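Local coordinates for protein iron transport multicopper oxidase FET3 (Saccharomyces cerevisiae, PDB 1ZPU) that oxidises ferrous iron to ferric iron for high-affinity uptake into the cell, passing the electrons through four copper ions to dioxygen, at residues 56-61 with 106-111. Residues are numbered along the deposited sequence; the frame is centred on the assembly and turned at random.
Sequences NTSMHF and SHTDGQ. With CU1 (copper (I) ion), chain B; CU1 (copper (I) ion), chain C; NAG (2-acetamido-2-deoxy-beta-D-glucopyranose), chain J.
Ser58 and Thr108 join hydroxyl to hydroxyl, Ser58 OG lying 2.9 Å from Thr108 OG1. The same Ser58 OG accepts a weak, bent bond from His107 N at 3.2 Å. A small serine suits this place: with OG between the backbone N and the carbonyl carbon (chi1 49°), its hydroxyl reaches both partners from a short arm. Thr108 N instead bonds almost straight (168°) to Ser106 OG, closing an ST turn that folds the chain just beyond strand 100-105. Ser106 also directs its CA-H at Ser58 O.

Farther along lies the trinuclear copper cluster, held between the first and third plastocyanin-like (cupredoxin) domains of the multicopper oxidase fold. Histidine suits both sites, giving one ring nitrogen to copper: His60 NE2 binds the type 2 copper at 2.1 Å, completed by His395, while His107 NE2 binds a type 3 copper together with His397 and His462. The imidazoles form an offset edge-to-face pair, the edge of His107 toward the face of His60, planes at 79°. The other nitrogen of His60, ND1, donates to Asp73 O, which should fix that ring's rotation; His107 CD2 also packs on His60 CB at 3.7 Å.

At the other end, threonine serves doubly, Thr108 adding to its hydroxyl a methyl, CG2, that approaches Asn56 O; the amide of Asn56 can carry the N-linked glycan, through ND2. Gln111 crosses Thr57 at about a right angle, and an alanine here would probably open a gap beside Thr57 and Asn56 O.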
ATOM      1  N   ASN A  56      11.170  16.652  -0.888  1.00 69.42           N
ATOM      2  CA  ASN A  56       9.826  16.836  -1.439  1.00 69.51           C
ATOM      3  C   ASN A  56       8.789  16.067  -0.584  1.00 69.32           C
ATOM      4  O   ASN A  56       9.179  15.303   0.304  1.00 69.17           O
ATOM      5  CB  ASN A  56       9.794  16.405  -2.907  1.00 69.56           C
ATOM      6  CG  ASN A  56      10.635  17.321  -3.819  1.00 70.65           C
ATOM      7  OD1 ASN A  56      10.771  18.517  -3.556  1.00 70.84           O
ATOM      8  ND2 ASN A  56      11.175  16.755  -4.914  1.00 71.80           N
ATOM      9  N   THR A  57       7.493  16.292  -0.819  1.00 69.25           N
ATOM     10  CA  THR A  57       6.437  15.475  -0.188  1.00 69.38           C
ATOM     11  C   THR A  57       5.287  15.166  -1.133  1.00 69.29           C
ATOM     12  O   THR A  57       5.188  15.734  -2.216  1.00 69.21           O
ATOM     13  CB  THR A  57       5.795  16.124   1.077  1.00 69.81           C
ATOM     14  OG1 THR A  57       6.593  17.213   1.557  1.00 71.08           O
ATOM     15  CG2 THR A  57       5.601  15.089   2.166  1.00 68.39           C
ATOM     16  N   SER A  58       4.418  14.259  -0.697  1.00 69.16           N
ATOM     17  CA  SER A  58       3.165  13.987  -1.375  1.00 69.13           C
ATOM     18  C   SER A  58       2.325  13.254  -0.371  1.00 69.37           C
ATOM     19  O   SER A  58       2.839  12.856   0.672  1.00 69.56           O
ATOM     20  CB  SER A  58       3.396  13.102  -2.583  1.00 69.01           C
ATOM     21  OG  SER A  58       4.193  11.996  -2.221  1.00 68.53           O
ATOM     22  N   MET A  59       1.039  13.079  -0.673  1.00 69.46           N
ATOM     23  CA  MET A  59       0.154  12.287   0.176  1.00 69.72           C
ATOM     24  C   MET A  59      -0.778  11.504  -0.698  1.00 69.41           C
ATOM     25  O   MET A  59      -1.420  12.065  -1.585  1.00 69.39           O
ATOM     26  CB  MET A  59      -0.659  13.181   1.110  1.00 70.07           C
ATOM     27  CG  MET A  59      -1.473  12.430   2.158  1.00 70.64           C
ATOM     28  SD  MET A  59      -1.706  13.404   3.666  1.00 71.62           S
ATOM     29  CE  MET A  59      -2.613  14.780   2.995  1.00 72.67           C
ATOM     30  N   HIS A  60      -0.838  10.202  -0.439  1.00 69.26           N
ATOM     31  CA  HIS A  60      -1.686   9.295  -1.183  1.00 69.05           C
ATOM     32  C   HIS A  60      -2.715   8.710  -0.238  1.00 69.14           C
ATOM     33  O   HIS A  60      -2.388   8.357   0.883  1.00 69.42           O
ATOM     34  CB  HIS A  60      -0.839   8.179  -1.774  1.00 68.82           C
ATOM     35  CG  HIS A  60      -1.634   7.003  -2.259  1.00 69.06           C
ATOM     36  ND1 HIS A  60      -2.699   7.129  -3.123  1.00 69.15           N
ATOM     37  CD2 HIS A  60      -1.500   5.680  -2.022  1.00 68.61           C
ATOM     38  CE1 HIS A  60      -3.201   5.938  -3.380  1.00 68.01           C
ATOM     39  NE2 HIS A  60      -2.487   5.041  -2.730  1.00 68.29           N
ATOM     40  N   PHE A  61      -3.957   8.600  -0.696  1.00 69.05           N
ATOM     41  CA  PHE A  61      -5.028   8.033   0.109  1.00 68.86           C
ATOM     42  C   PHE A  61      -5.352   6.625  -0.366  1.00 69.01           C
ATOM     43  O   PHE A  61      -6.055   6.428  -1.355  1.00 69.18           O
ATOM     44  CB  PHE A  61      -6.221   8.976   0.116  1.00 68.44           C
ATOM     45  CG  PHE A  61      -5.838  10.374   0.461  1.00 68.65           C
ATOM     46  CD1 PHE A  61      -5.395  11.261  -0.540  1.00 68.18           C
ATOM     47  CD2 PHE A  61      -5.833  10.795   1.786  1.00 68.04           C
ATOM     48  CE1 PHE A  61      -4.991  12.542  -0.223  1.00 67.07           C
ATOM     49  CE2 PHE A  61      -5.425  12.086   2.111  1.00 67.62           C
ATOM     50  CZ  PHE A  61      -5.009  12.959   1.107  1.00 67.35           C
ATOM     51  N   SER A 106       2.443   9.262   2.917  1.00 68.73           N
ATOM     52  CA  SER A 106       3.293   9.941   1.953  1.00 68.77           C
ATOM     53  C   SER A 106       3.652   8.966   0.855  1.00 68.89           C
ATOM     54  O   SER A 106       3.865   7.786   1.116  1.00 69.09           O
ATOM     55  CB  SER A 106       4.566  10.431   2.638  1.00 68.66           C
ATOM     56  OG  SER A 106       5.538  10.849   1.699  1.00 68.79           O
ATOM     57  N   HIS A 107       3.712   9.443  -0.379  1.00 69.08           N
ATOM     58  CA  HIS A 107       4.146   8.583  -1.480  1.00 69.31           C
ATOM     59  C   HIS A 107       5.510   9.009  -2.049  1.00 69.48           C
ATOM     60  O   HIS A 107       5.860   8.625  -3.167  1.00 69.54           O
ATOM     61  CB  HIS A 107       3.082   8.527  -2.581  1.00 69.28           C
ATOM     62  CG  HIS A 107       2.924   7.170  -3.192  1.00 69.93           C
ATOM     63  ND1 HIS A 107       3.796   6.672  -4.135  1.00 70.47           N
ATOM     64  CD2 HIS A 107       2.000   6.201  -2.985  1.00 70.49           C
ATOM     65  CE1 HIS A 107       3.413   5.457  -4.484  1.00 70.68           C
ATOM     66  NE2 HIS A 107       2.331   5.144  -3.795  1.00 70.29           N
ATOM     67  N   THR A 108       6.272   9.799  -1.285  1.00 69.60           N
ATOM     68  CA  THR A 108       7.609  10.168  -1.705  1.00 70.11           C
ATOM     69  C   THR A 108       8.565   9.017  -1.370  1.00 70.65           C
ATOM     70  O   THR A 108       8.165   7.864  -1.504  1.00 71.27           O
ATOM     71  CB  THR A 108       8.007  11.571  -1.209  1.00 70.52           C
ATOM     72  OG1 THR A 108       7.051  12.510  -1.716  1.00 70.80           O
ATOM     73  CG2 THR A 108       9.369  11.977  -1.738  1.00 69.26           C
ATOM     74  N   ASP A 109       9.809   9.297  -0.978  1.00 71.28           N
ATOM     75  CA  ASP A 109      10.876   8.274  -0.947  1.00 71.57           C
ATOM     76  C   ASP A 109      10.536   7.156   0.059  1.00 71.41           C
ATOM     77  O   ASP A 109       9.808   6.211  -0.269  1.00 71.50           O
ATOM     78  CB  ASP A 109      12.231   8.932  -0.636  1.00 72.38           C
ATOM     79  CG  ASP A 109      12.830   9.729  -1.862  1.00 75.51           C
ATOM     80  OD1 ASP A 109      13.426   9.073  -2.772  1.00 77.94           O
ATOM     81  OD2 ASP A 109      12.755  11.004  -1.889  1.00 76.15           O
ATOM     82  N   GLY A 110      11.037   7.263   1.286  1.00 71.15           N
ATOM     83  CA  GLY A 110      10.673   6.301   2.319  1.00 70.67           C
ATOM     84  C   GLY A 110       9.876   7.021   3.372  1.00 70.78           C
ATOM     85  O   GLY A 110       9.468   6.436   4.389  1.00 71.36           O
ATOM     86  N   GLN A 111       9.676   8.307   3.114  1.00 70.41           N
ATOM     87  CA  GLN A 111       8.921   9.210   3.958  1.00 69.98           C
ATOM     88  C   GLN A 111       7.896   8.537   4.907  1.00 69.68           C
ATOM     89  O   GLN A 111       7.982   8.725   6.112  1.00 70.06           O
ATOM     90  CB  GLN A 111       8.269  10.247   3.050  1.00 70.25           C
ATOM     91  CG  GLN A 111       8.008  11.577   3.663  1.00 70.40           C
ATOM     92  CD  GLN A 111       8.386  12.708   2.722  1.00 70.28           C
ATOM     93  OE1 GLN A 111       7.525  13.397   2.172  1.00 70.21           O
ATOM     94  NE2 GLN A 111       9.685  12.891   2.522  1.00 70.13           N
TER
HETATM   95 CU   CU1 B1004      -3.047   3.080  -3.117  1.00100.00          CU
HETATM   96 CU   CU1 C1002       1.277   3.504  -4.550  1.00 87.41          CU
HETATM   97  C1  NAG J   1      12.557  17.121  -5.114  1.00 74.39           C
HETATM   98  C2  NAG J   1      13.839  16.271  -5.223  1.00 76.85           C
HETATM   99  C3  NAG J   1      14.776  16.743  -6.348  1.00 76.92           C
HETATM  100  C4  NAG J   1      14.034  17.065  -7.649  1.00 75.92           C
HETATM  101  C5  NAG J   1      12.747  17.862  -7.435  1.00 75.95           C
HETATM  102  C6  NAG J   1      11.521  17.147  -8.029  1.00 75.90           C
HETATM  103  C7  NAG J   1      14.666  14.929  -3.365  1.00 80.07           C
HETATM  104  C8  NAG J   1      15.913  14.112  -3.583  1.00 79.25           C
HETATM  105  N2  NAG J   1      14.581  16.132  -3.967  1.00 77.56           N
HETATM  106  O3  NAG J   1      15.719  15.724  -6.628  1.00 77.84           O
HETATM  107  O4  NAG J   1      14.889  17.808  -8.479  1.00 76.02           O
HETATM  108  O5  NAG J   1      12.594  18.187  -6.049  1.00 76.31           O
HETATM  109  O6  NAG J   1      11.642  16.990  -9.429  1.00 75.31           O
HETATM  110  O7  NAG J   1      13.752  14.456  -2.659  1.00 83.15           O